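Local coordinates for putative phosphosugar isomerases (Salmonella typhimurium LT2, PDB 3FKJ), which probably binds a phosphorylated sugar derivative and isomerises it, at residues A[58-63]-A[271-276]; A[121-124]-A[130-133]; A[162-167]-A[178-183]; A[187-192]-A[314-319]. All coordinates share one frame; numbering follows the deposited sequence.

Contact 1 (A[58-63]-A[271-276])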
loop_
_atom_site.group_PDB
_atom_site.type_symbol
_atom_site.label_atom_id
_atom_site.label_comp_id
_atom_site.label_asym_id
_atom_site.label_seq_id
_atom_site.Cartn_x
_atom_site.Cartn_y
_atom_site.Cartn_z
ATOM N N GLY A 58 -8.796 10.864 1.668
ATOM C CA GLY A 58 -8.378 11.536 2.871
ATOM C C GLY A 58 -6.933 11.268 3.265
ATOM O O GLY A 58 -6.211 12.202 3.692
ATOM N N LYS A 59 -6.513 10.011 3.157
ATOM C CA LYS A 59 -5.125 9.646 3.446
ATOM C C LYS A 59 -4.185 10.497 2.595
ATOM O O LYS A 59 -3.274 11.166 3.121
ATOM C CB LYS A 59 -4.884 8.136 3.209
ATOM C CG LYS A 59 -3.450 7.638 3.535
ATOM C CD LYS A 59 -2.874 6.746 2.463
ATOM C CE LYS A 59 -1.556 6.058 2.872
ATOM N NZ LYS A 59 -0.447 6.929 3.390
ATOM N N TYR A 60 -4.436 10.519 1.289
ATOM C CA TYR A 60 -3.591 11.259 0.349
ATOM C C TYR A 60 -3.569 12.772 0.650
ATOM O O TYR A 60 -2.497 13.408 0.644
ATOM C CB TYR A 60 -3.993 10.939 -1.123
ATOM C CG TYR A 60 -3.153 11.662 -2.161
ATOM C CD1 TYR A 60 -1.829 11.300 -2.383
ATOM C CD2 TYR A 60 -3.657 12.729 -2.886
ATOM C CE1 TYR A 60 -1.031 11.965 -3.293
ATOM C CE2 TYR A 60 -2.834 13.430 -3.823
ATOM C CZ TYR A 60 -1.545 13.012 -4.031
ATOM O OH TYR A 60 -0.733 13.664 -4.941
ATOM N N PHE A 61 -4.735 13.345 0.931
ATOM C CA PHE A 61 -4.827 14.760 1.287
ATOM C C PHE A 61 -3.961 15.116 2.502
ATOM O O PHE A 61 -3.196 16.106 2.498
ATOM C CB PHE A 61 -6.304 15.146 1.544
ATOM C CG PHE A 61 -6.509 16.576 1.972
ATOM C CD1 PHE A 61 -6.560 17.595 1.036
ATOM C CD2 PHE A 61 -6.686 16.895 3.311
ATOM C CE1 PHE A 61 -6.764 18.921 1.422
ATOM C CE2 PHE A 61 -6.906 18.225 3.723
ATOM C CZ PHE A 61 -6.942 19.242 2.773
ATOM N N LEU A 62 -4.051 14.297 3.538
ATOM C CA LEU A 62 -3.301 14.563 4.756
ATOM C C LEU A 62 -1.831 14.328 4.526
ATOM O O LEU A 62 -1.022 15.104 4.982
ATOM C CB LEU A 62 -3.818 13.723 5.929
ATOM C CG LEU A 62 -5.265 14.010 6.371
ATOM C CD1 LEU A 62 -5.722 12.896 7.398
ATOM C CD2 LEU A 62 -5.386 15.417 6.998
ATOM N N ASP A 63 -1.467 13.263 3.834
ATOM C CA ASP A 63 -0.058 13.010 3.547
ATOM C C ASP A 63 0.560 14.187 2.800
ATOM O O ASP A 63 1.706 14.518 3.023
ATOM C CB ASP A 63 0.130 11.744 2.706
ATOM C CG ASP A 63 -0.117 10.490 3.491
ATOM O OD1 ASP A 63 -0.208 10.527 4.741
ATOM O OD2 ASP A 63 -0.195 9.444 2.843
ATOM N N GLY A 271 -3.027 17.338 -11.852
ATOM C CA GLY A 271 -2.148 17.816 -10.845
ATOM C C GLY A 271 -0.805 17.133 -10.834
ATOM O O GLY A 271 -0.306 16.679 -11.865
ATOM N N ARG A 272 -0.219 17.058 -9.644
ATOM C CA ARG A 272 1.243 16.868 -9.518
ATOM C C ARG A 272 1.837 15.538 -10.007
ATOM O O ARG A 272 2.973 15.536 -10.530
ATOM C CB ARG A 272 1.679 17.138 -8.087
ATOM C CG ARG A 272 1.576 18.627 -7.732
ATOM C CD ARG A 272 1.637 18.834 -6.234
ATOM N NE ARG A 272 0.502 18.247 -5.527
ATOM C CZ ARG A 272 0.399 18.150 -4.195
ATOM N NH1 ARG A 272 1.348 18.606 -3.415
ATOM N NH2 ARG A 272 -0.658 17.602 -3.627
ATOM N N THR A 273 1.076 14.444 -9.892
ATOM C CA THR A 273 1.576 13.114 -10.272
ATOM C C THR A 273 1.276 12.750 -11.731
ATOM O O THR A 273 1.742 11.727 -12.238
ATOM C CB THR A 273 1.103 12.013 -9.270
ATOM O OG1 THR A 273 -0.303 11.762 -9.453
ATOM C CG2 THR A 273 1.363 12.481 -7.825
ATOM N N ARG A 274 0.575 13.623 -12.443
ATOM C CA ARG A 274 0.275 13.378 -13.857
ATOM C C ARG A 274 1.473 12.958 -14.713
ATOM O O ARG A 274 1.353 12.049 -15.541
ATOM C CB ARG A 274 -0.369 14.613 -14.462
ATOM C CG ARG A 274 -1.003 14.405 -15.805
ATOM C CD ARG A 274 -1.811 15.622 -16.141
ATOM N NE ARG A 274 -2.407 15.480 -17.462
ATOM C CZ ARG A 274 -3.528 14.824 -17.741
ATOM N NH1 ARG A 274 -4.243 14.243 -16.795
ATOM N NH2 ARG A 274 -3.934 14.748 -19.007
ATOM N N PRO A 275 2.627 13.620 -14.555
ATOM C CA PRO A 275 3.787 13.170 -15.344
ATOM C C PRO A 275 4.205 11.708 -15.125
ATOM O O PRO A 275 4.772 11.087 -16.029
ATOM C CB PRO A 275 4.903 14.135 -14.890
ATOM C CG PRO A 275 4.146 15.366 -14.443
ATOM C CD PRO A 275 2.962 14.806 -13.734
ATOM N N LEU A 276 3.923 11.175 -13.933
ATOM C CA LEU A 276 4.119 9.752 -13.674
ATOM C C LEU A 276 3.262 8.929 -14.612
ATOM O O LEU A 276 3.755 7.970 -15.239
ATOM C CB LEU A 276 3.823 9.385 -12.219
ATOM C CG LEU A 276 4.936 9.644 -11.225
ATOM C CD1 LEU A 276 5.156 11.142 -11.041
ATOM C CD2 LEU A 276 4.606 8.954 -9.875
#

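Contact 2 (A[121-124]-A[130-133])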
loop_
_atom_site.group_PDB
_atom_site.type_symbol
_atom_site.label_atom_id
_atom_site.label_comp_id
_atom_site.label_asym_id
_atom_site.label_seq_id
_atom_site.Cartn_x
_atom_site.Cartn_y
_atom_site.Cartn_z
ATOM N N GLY A 121 -16.986 5.819 13.115
ATOM C CA GLY A 121 -17.468 4.694 12.323
ATOM C C GLY A 121 -18.333 5.148 11.172
ATOM O O GLY A 121 -19.360 5.813 11.395
ATOM N N LEU A 122 -17.923 4.784 9.946
ATOM C CA LEU A 122 -18.742 4.994 8.735
ATOM C C LEU A 122 -19.512 3.697 8.419
ATOM O O LEU A 122 -18.907 2.617 8.255
ATOM C CB LEU A 122 -17.852 5.390 7.546
ATOM C CG LEU A 122 -17.235 6.791 7.415
ATOM C CD1 LEU A 122 -16.357 7.147 8.594
ATOM C CD2 LEU A 122 -16.402 6.803 6.156
ATOM N N VAL A 123 -20.840 3.790 8.367
ATOM C CA VAL A 123 -21.695 2.623 8.091
ATOM C C VAL A 123 -22.727 2.987 7.039
ATOM O O VAL A 123 -23.065 4.148 6.873
ATOM C CB VAL A 123 -22.439 2.093 9.368
ATOM C CG1 VAL A 123 -21.461 1.743 10.483
ATOM C CG2 VAL A 123 -23.503 3.093 9.862
ATOM N N TYR A 124 -23.195 1.997 6.302
ATOM C CA TYR A 124 -24.347 2.192 5.429
ATOM C C TYR A 124 -25.628 1.824 6.207
ATOM O O TYR A 124 -26.634 2.543 6.165
ATOM C CB TYR A 124 -24.212 1.366 4.147
ATOM C CG TYR A 124 -25.463 1.392 3.287
ATOM C CD1 TYR A 124 -25.927 2.580 2.743
ATOM C CD2 TYR A 124 -26.171 0.232 3.023
ATOM C CE1 TYR A 124 -27.061 2.621 1.957
ATOM C CE2 TYR A 124 -27.320 0.256 2.239
ATOM C CZ TYR A 124 -27.758 1.457 1.706
ATOM O OH TYR A 124 -28.894 1.500 0.924
ATOM N N LEU A 130 -20.533 -2.418 14.227
ATOM C CA LEU A 130 -19.470 -1.411 14.266
ATOM C C LEU A 130 -19.863 -0.254 15.192
ATOM O O LEU A 130 -19.035 0.261 15.928
ATOM C CB LEU A 130 -19.136 -0.904 12.852
ATOM C CG LEU A 130 -18.054 0.177 12.731
ATOM C CD1 LEU A 130 -16.807 -0.306 13.453
ATOM C CD2 LEU A 130 -17.769 0.484 11.251
ATOM N N CYS A 131 -21.134 0.131 15.146
ATOM C CA CYS A 131 -21.666 1.201 15.985
ATOM C C CYS A 131 -21.380 1.042 17.477
ATOM O O CYS A 131 -21.151 2.016 18.165
ATOM C CB CYS A 131 -23.186 1.336 15.780
ATOM S SG CYS A 131 -23.600 1.639 14.031
ATOM N N GLU A 132 -21.404 -0.175 17.990
ATOM C CA GLU A 132 -21.162 -0.377 19.420
ATOM C C GLU A 132 -19.866 0.309 19.896
ATOM O O GLU A 132 -19.819 0.907 20.982
ATOM C CB GLU A 132 -21.121 -1.874 19.740
ATOM C CG GLU A 132 -21.133 -2.175 21.224
ATOM C CD GLU A 132 -21.140 -3.662 21.533
ATOM O OE1 GLU A 132 -21.883 -4.418 20.870
ATOM O OE2 GLU A 132 -20.404 -4.066 22.460
ATOM N N TYR A 133 -18.822 0.222 19.077
ATOM C CA TYR A 133 -17.505 0.740 19.425
ATOM C C TYR A 133 -17.146 2.021 18.680
ATOM O O TYR A 133 -15.974 2.395 18.629
ATOM C CB TYR A 133 -16.466 -0.330 19.127
ATOM C CG TYR A 133 -16.691 -1.590 19.914
ATOM C CD1 TYR A 133 -16.496 -1.612 21.294
ATOM C CD2 TYR A 133 -17.123 -2.755 19.293
ATOM C CE1 TYR A 133 -16.693 -2.773 22.025
ATOM C CE2 TYR A 133 -17.334 -3.910 20.014
ATOM C CZ TYR A 133 -17.111 -3.916 21.373
ATOM O OH TYR A 133 -17.299 -5.071 22.073
#

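Contact 3 (A[162-167]-A[178-183])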
loop_
_atom_site.group_PDB
_atom_site.type_symbol
_atom_site.label_atom_id
_atom_site.label_comp_id
_atom_site.label_asym_id
_atom_site.label_seq_id
_atom_site.Cartn_x
_atom_site.Cartn_y
_atom_site.Cartn_z
ATOM N N LEU A 162 -13.673 14.423 6.303
ATOM C CA LEU A 162 -13.074 14.232 7.637
ATOM C C LEU A 162 -11.621 14.680 7.639
ATOM O O LEU A 162 -11.188 15.400 8.538
ATOM C CB LEU A 162 -13.167 12.761 8.053
ATOM C CG LEU A 162 -14.577 12.312 8.405
ATOM C CD1 LEU A 162 -14.708 10.741 8.419
ATOM C CD2 LEU A 162 -14.931 12.934 9.705
ATOM N N ALA A 163 -10.877 14.301 6.612
ATOM C CA ALA A 163 -9.505 14.796 6.415
ATOM C C ALA A 163 -9.416 16.334 6.409
ATOM O O ALA A 163 -8.552 16.904 7.112
ATOM C CB ALA A 163 -8.891 14.251 5.133
ATOM N N LEU A 164 -10.256 16.968 5.566
ATOM C CA LEU A 164 -10.336 18.427 5.482
ATOM C C LEU A 164 -10.503 19.054 6.872
ATOM O O LEU A 164 -9.793 19.994 7.227
ATOM C CB LEU A 164 -11.526 18.858 4.609
ATOM C CG LEU A 164 -11.888 20.347 4.573
ATOM C CD1 LEU A 164 -10.801 21.092 3.811
ATOM C CD2 LEU A 164 -13.318 20.563 3.968
ATOM N N GLU A 165 -11.454 18.520 7.634
ATOM C CA GLU A 165 -11.760 19.026 8.973
ATOM C C GLU A 165 -10.692 18.775 10.014
ATOM O O GLU A 165 -10.413 19.654 10.832
ATOM C CB GLU A 165 -13.115 18.485 9.447
ATOM C CG GLU A 165 -14.282 19.064 8.668
ATOM C CD GLU A 165 -14.426 20.574 8.845
ATOM O OE1 GLU A 165 -14.062 21.133 9.916
ATOM O OE2 GLU A 165 -14.925 21.206 7.901
ATOM N N ILE A 166 -10.048 17.612 9.956
ATOM C CA ILE A 166 -8.916 17.339 10.848
ATOM C C ILE A 166 -7.805 18.360 10.619
ATOM O O ILE A 166 -7.278 18.907 11.559
ATOM C CB ILE A 166 -8.414 15.892 10.763
ATOM C CG1 ILE A 166 -9.502 14.935 11.289
ATOM C CG2 ILE A 166 -7.092 15.737 11.570
ATOM C CD1 ILE A 166 -9.319 13.470 10.856
ATOM N N LEU A 167 -7.491 18.635 9.361
ATOM C CA LEU A 167 -6.431 19.527 9.012
ATOM C C LEU A 167 -6.813 20.927 9.365
ATOM O O LEU A 167 -6.037 21.633 9.994
ATOM C CB LEU A 167 -6.101 19.451 7.496
ATOM C CG LEU A 167 -5.033 20.438 6.961
ATOM C CD1 LEU A 167 -3.631 20.122 7.409
ATOM C CD2 LEU A 167 -5.118 20.568 5.427
ATOM N N GLU A 178 -12.146 26.866 -0.775
ATOM C CA GLU A 178 -12.005 26.377 -2.154
ATOM C C GLU A 178 -12.421 24.909 -2.298
ATOM O O GLU A 178 -13.038 24.526 -3.290
ATOM C CB GLU A 178 -10.571 26.553 -2.673
ATOM C CG GLU A 178 -10.427 27.558 -3.786
ATOM C CD GLU A 178 -11.254 27.212 -5.034
ATOM O OE1 GLU A 178 -12.239 27.932 -5.300
ATOM O OE2 GLU A 178 -10.915 26.231 -5.742
ATOM N N LEU A 179 -12.085 24.096 -1.305
ATOM C CA LEU A 179 -12.357 22.665 -1.375
ATOM C C LEU A 179 -13.841 22.408 -1.071
ATOM O O LEU A 179 -14.461 21.552 -1.688
ATOM C CB LEU A 179 -11.413 21.885 -0.450
ATOM C CG LEU A 179 -11.231 20.365 -0.665
ATOM C CD1 LEU A 179 -9.884 19.938 -0.193
ATOM C CD2 LEU A 179 -12.302 19.569 0.037
ATOM N N VAL A 180 -14.407 23.187 -0.150
ATOM C CA VAL A 180 -15.814 23.093 0.205
ATOM C C VAL A 180 -16.700 23.448 -0.975
ATOM O O VAL A 180 -17.745 22.824 -1.179
ATOM C CB VAL A 180 -16.159 23.997 1.413
ATOM C CG1 VAL A 180 -17.666 24.220 1.514
ATOM C CG2 VAL A 180 -15.596 23.401 2.720
ATOM N N SER A 181 -16.290 24.442 -1.756
ATOM C CA SER A 181 -17.095 24.851 -2.909
ATOM C C SER A 181 -16.769 23.930 -4.090
ATOM O O SER A 181 -17.640 23.680 -4.902
ATOM C CB SER A 181 -16.941 26.359 -3.227
ATOM O OG SER A 181 -15.850 26.613 -4.078
ATOM N N ALA A 182 -15.538 23.386 -4.152
ATOM C CA ALA A 182 -15.219 22.304 -5.106
ATOM C C ALA A 182 -16.162 21.129 -4.869
ATOM O O ALA A 182 -16.746 20.599 -5.805
ATOM C CB ALA A 182 -13.780 21.848 -4.968
ATOM N N PHE A 183 -16.313 20.722 -3.609
ATOM C CA PHE A 183 -17.258 19.635 -3.247
ATOM C C PHE A 183 -18.711 19.978 -3.620
ATOM O O PHE A 183 -19.514 19.075 -3.892
ATOM C CB PHE A 183 -17.193 19.305 -1.745
ATOM C CG PHE A 183 -16.669 17.916 -1.419
ATOM C CD1 PHE A 183 -17.215 16.789 -2.027
ATOM C CD2 PHE A 183 -15.698 17.739 -0.425
ATOM C CE1 PHE A 183 -16.776 15.508 -1.704
ATOM C CE2 PHE A 183 -15.211 16.447 -0.100
ATOM C CZ PHE A 183 -15.754 15.338 -0.738
#

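Contact 4 (A[187-192]-A[314-319]). With SCN (thiocyanate ion), chain C.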
loop_
_atom_site.group_PDB
_atom_site.type_symbol
_atom_site.label_atom_id
_atom_site.label_comp_id
_atom_site.label_asym_id
_atom_site.label_seq_id
_atom_site.Cartn_x
_atom_site.Cartn_y
_atom_site.Cartn_z
ATOM N N SER A 187 -21.150 16.925 -7.546
ATOM C CA SER A 187 -22.261 16.133 -8.065
ATOM C C SER A 187 -22.488 16.399 -9.541
ATOM O O SER A 187 -22.718 15.458 -10.302
ATOM C CB SER A 187 -23.564 16.406 -7.318
ATOM O OG SER A 187 -24.637 15.679 -7.911
ATOM N N ASP A 188 -22.418 17.673 -9.940
ATOM C CA ASP A 188 -22.552 18.033 -11.350
ATOM C C ASP A 188 -21.423 17.473 -12.190
ATOM O O ASP A 188 -21.666 16.975 -13.294
ATOM C CB ASP A 188 -22.599 19.549 -11.539
ATOM C CG ASP A 188 -23.940 20.157 -11.073
ATOM O OD1 ASP A 188 -24.941 19.399 -10.767
ATOM O OD2 ASP A 188 -23.927 21.406 -10.949
ATOM N N VAL A 189 -20.196 17.537 -11.669
ATOM C CA VAL A 189 -19.050 16.956 -12.380
ATOM C C VAL A 189 -19.209 15.423 -12.509
ATOM O O VAL A 189 -19.038 14.874 -13.608
ATOM C CB VAL A 189 -17.683 17.391 -11.761
ATOM C CG1 VAL A 189 -16.534 16.463 -12.205
ATOM C CG2 VAL A 189 -17.379 18.846 -12.148
ATOM N N VAL A 190 -19.561 14.740 -11.414
ATOM C CA VAL A 190 -19.797 13.288 -11.461
ATOM C C VAL A 190 -20.848 12.928 -12.526
ATOM O O VAL A 190 -20.605 12.082 -13.391
ATOM C CB VAL A 190 -20.140 12.689 -10.054
ATOM C CG1 VAL A 190 -20.766 11.287 -10.184
ATOM C CG2 VAL A 190 -18.849 12.608 -9.141
ATOM N N HIS A 191 -21.989 13.609 -12.508
ATOM C CA HIS A 191 -23.056 13.326 -13.506
ATOM C C HIS A 191 -22.631 13.606 -14.952
ATOM O O HIS A 191 -22.864 12.787 -15.835
ATOM C CB HIS A 191 -24.359 14.052 -13.153
ATOM C CG HIS A 191 -24.912 13.660 -11.818
ATOM N ND1 HIS A 191 -25.865 14.404 -11.159
ATOM C CD2 HIS A 191 -24.614 12.616 -11.000
ATOM C CE1 HIS A 191 -26.151 13.825 -10.006
ATOM N NE2 HIS A 191 -25.401 12.742 -9.881
ATOM N N GLY A 192 -21.947 14.722 -15.175
ATOM C CA GLY A 192 -21.383 15.003 -16.494
ATOM C C GLY A 192 -20.358 13.984 -16.988
ATOM O O GLY A 192 -20.313 13.661 -18.172
ATOM N N GLY A 314 -9.480 10.638 -7.174
ATOM C CA GLY A 314 -9.823 9.268 -6.785
ATOM C C GLY A 314 -11.330 9.096 -6.700
ATOM O O GLY A 314 -11.878 8.139 -7.198
ATOM N N LEU A 315 -11.984 10.042 -6.037
ATOM C CA LEU A 315 -13.433 10.064 -5.922
ATOM C C LEU A 315 -14.135 10.084 -7.279
ATOM O O LEU A 315 -15.080 9.349 -7.517
ATOM C CB LEU A 315 -13.865 11.283 -5.127
ATOM C CG LEU A 315 -13.480 11.379 -3.659
ATOM C CD1 LEU A 315 -14.053 12.669 -3.109
ATOM C CD2 LEU A 315 -13.998 10.189 -2.886
ATOM N N LEU A 316 -13.634 10.898 -8.190
ATOM C CA LEU A 316 -14.211 10.901 -9.532
ATOM C C LEU A 316 -14.044 9.559 -10.256
ATOM O O LEU A 316 -15.001 9.085 -10.899
ATOM C CB LEU A 316 -13.618 12.050 -10.353
ATOM C CG LEU A 316 -14.121 12.215 -11.789
ATOM C CD1 LEU A 316 -15.603 12.544 -11.839
ATOM C CD2 LEU A 316 -13.308 13.302 -12.458
ATOM N N HIS A 317 -12.834 8.970 -10.203
ATOM C CA HIS A 317 -12.609 7.680 -10.856
ATOM C C HIS A 317 -13.554 6.624 -10.286
ATOM O O HIS A 317 -14.136 5.903 -11.040
ATOM C CB HIS A 317 -11.155 7.188 -10.710
ATOM C CG HIS A 317 -10.166 7.912 -11.580
ATOM N ND1 HIS A 317 -10.220 7.892 -12.955
ATOM C CD2 HIS A 317 -9.085 8.663 -11.260
ATOM C CE1 HIS A 317 -9.220 8.605 -13.442
ATOM N NE2 HIS A 317 -8.522 9.090 -12.436
ATOM N N ASN A 318 -13.713 6.541 -8.956
ATOM C CA ASN A 318 -14.621 5.566 -8.352
ATOM C C ASN A 318 -16.002 5.659 -9.035
ATOM O O ASN A 318 -16.592 4.658 -9.413
ATOM C CB ASN A 318 -14.838 5.820 -6.839
ATOM C CG ASN A 318 -13.655 5.438 -5.934
ATOM O OD1 ASN A 318 -12.702 4.749 -6.313
ATOM N ND2 ASN A 318 -13.769 5.858 -4.677
ATOM N N CYS A 319 -16.493 6.872 -9.219
ATOM C CA CYS A 319 -17.794 7.087 -9.839
ATOM C C CYS A 319 -17.846 6.769 -11.338
ATOM O O CYS A 319 -18.792 6.137 -11.805
ATOM C CB CYS A 319 -18.261 8.528 -9.601
ATOM S SG CYS A 319 -18.455 8.956 -7.852
HETATM S S SCN C . -17.374 9.843 -4.284
HETATM C C SCN C . -16.993 8.113 -4.258
HETATM N N SCN C . -16.722 6.977 -4.222
#

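Contact 1 (A[58-63]-A[271-276])
Tyr60 reaches out from helix 56-65 to the turn that leads into helix 274-286, and its phenol oxygen does all the touching. The methyl of Thr273 is the nearest neighbour, with CG2 at 3.8 Å from Tyr60 OH, and the two side chains approach from opposite directions. Arg272 comes in from another side: its NH2 lies 4.2 Å from Tyr60 OH, while the plane of the guanidinium is turned 63° from that of the ring. Extension of the tyrosine is set by its first torsion: with CG anti to the backbone N (chi1 -180°), the ring is carried away from the helix toward the turn. On the other segment, residues 271 to 274 form a type I beta turn, closed by Arg274 N to Gly271 O at 3.2 Å. This turn carries Arg272 and Thr273 side by side toward the helix. The contact bridges the two sheet-bearing halves of the chain, consistent with a two-SIS-domain arrangement like that of the GlmS isomerase half. The second subunit packs here too, its Ala82 against Tyr60 and its His81 against Arg272. Thr273 OG1 is hydrogen-bonded to Ser219 OG. Glu310 supplies the link that the two segments lack directly: its OE2 forms a salt bridge with Arg272 NH2 and a hydrogen bond with Tyr60 OH. One carboxylate oxygen thus joins phenol and guanidinium, and its negative charge is probably well stabilised by both.

Contact 2 (A[121-124]-A[130-133])
Val123 and Leu130 meet through aliphatic branches alone, and the two flat rings of the segments lie at their outer ends. One face of the Tyr133 ring is lined by its own neighbour, with Glu132 CG standing 4.3 Å above the plane over the ring centre; helix 103-115 packs against the same tyrosine through Val106, Ala109 and Arg110. Tyr124 meets Trp142 in an edge-to-face pair. The contact joins strand and helix of a beta-alpha-beta unit, in which strand 118-123 passes through the short, weakly bonded helix 129-132 into the neighbouring strand 136-139 of the parallel five-stranded sheet of the SIS domain. Helix and strand come close enough for Gly121 and Cys131 to have their CA atoms 6.6 Å apart. At Gly121 no side chain intervenes, and Leu130 CD2 comes to 4.4 Å from Gly121 CA. The leucine arrives there because its first torsion is fully extended (chi1 179°), which takes the branch from the helix to the strand. Val123 is directed toward the helix and crosses Leu130 at a slant, with CG1 at 4.0 Å from Leu130 CD2. Leu122 points to the other face of the sheet, onto Ile94 and Ala96 of strand 91-97, yet its backbone still takes part: Leu122 O lies 3.8 Å from Leu130 CD2. Beside the leucine, Cys131 SG rests 4.1 Å from Val123 CG1.

Contact 3 (A[162-167]-A[178-183])
Leu164 makes the whole contact through one methyl, CD2, which faces two residues of the opposite helix. Val180 is the nearer, with its CG2 at 3.8 Å from Leu164 CD2, and the two side chains cross at about a right angle. Leu179 lies beside it and slides past Leu164 in the opposite direction, bringing its own CD2 to 4.2 Å from Leu164 CD2. The reach of Leu164 comes from the trans setting of its first torsion (chi1 171°), which carries the branch outward toward helix 176-184. The pair forms a helical hairpin: helix 155-170 runs out, the chain turns, and helix 176-184 comes back roughly antiparallel, with the CA atoms of Leu164 and Leu179 8.3 Å apart. Tyr173, from the connecting turn, also packs on Leu164. Polar interactions keep to the margins of this apolar strip. Glu165 uses both carboxylate oxygens in hydrogen bonds, OE2 with the OH of Tyr176 at the start of the second helix and OE1 with Gln169 NE2 on its own helix, so its buried end is well supplied with partners. Aromatic contacts lie at the far end of the second segment, where the Phe183 ring stacks on Trp161 of helix 155-170 and meets Phe312 edge-to-face.

Contact 4 (A[187-192]-A[314-319])
Helices 187-192 and 314-319 run in broadly the same direction, their axes 10.0 Å apart at closest approach and crossing at -40°, with Val190 and Leu316 nearest in backbone register. This is a helix-helix crossing between the long final helix, 313-331, and helix 186-196 of the helical region that follows the first parallel sheet. Leu316 fills one side of the interface. Its CB leaves at an angle to the partner helix, but a chi1 of -179° stretches the side chain away from its own backbone N and swings the branch back, and CD1 comes to 4.0 Å from Val189 CG1. The two side chains cross at about a right angle. Val190 lies between this leucine and Cys319, with its CG2 at 4.2 Å from Leu316 CD1. Cys319 points toward the valine, and Val190 CG1 lies 3.8 Å from Cys319 CB. Further along, Cys319 O accepts a bond from Gln194 NE2, a polar tie between the same two helices. Cys319 SG, which also touches Val190 CG2, borders a thiocyanate ion, probably taken up from the crystallisation liquor. The S atom of the ion lies 3.8 Å from Cys319 SG. Leu315 CD2 is at 3.7 Å from the same S atom. The ion's nitrogen accepts a fairly straight hydrogen bond from Asn318 ND2, 3.2 Å long with an N-H...N angle of 157°.

In the fold
From the N terminus, helix 56-65 opens the long loop that contact 1 closes more than 200 residues later, joining the two sheet-bearing halves. Nested inside it, contact 2 closes first, within a beta-alpha-beta unit of the first sheet, and contact 3 follows as a helical hairpin. Contact 4 opens next and crosses contact 1, since its second segment lies beyond 271-276; it ties the helical region to the last helix. Contact 3 touches all the others: Phe61 and Leu62 from contact 1 pack on its first helix, Leu122 of contact 2 meets Leu162, and Phe183 meets Leu315 of contact 4. Contacts 1 and 2 are centred about 28 Å apart.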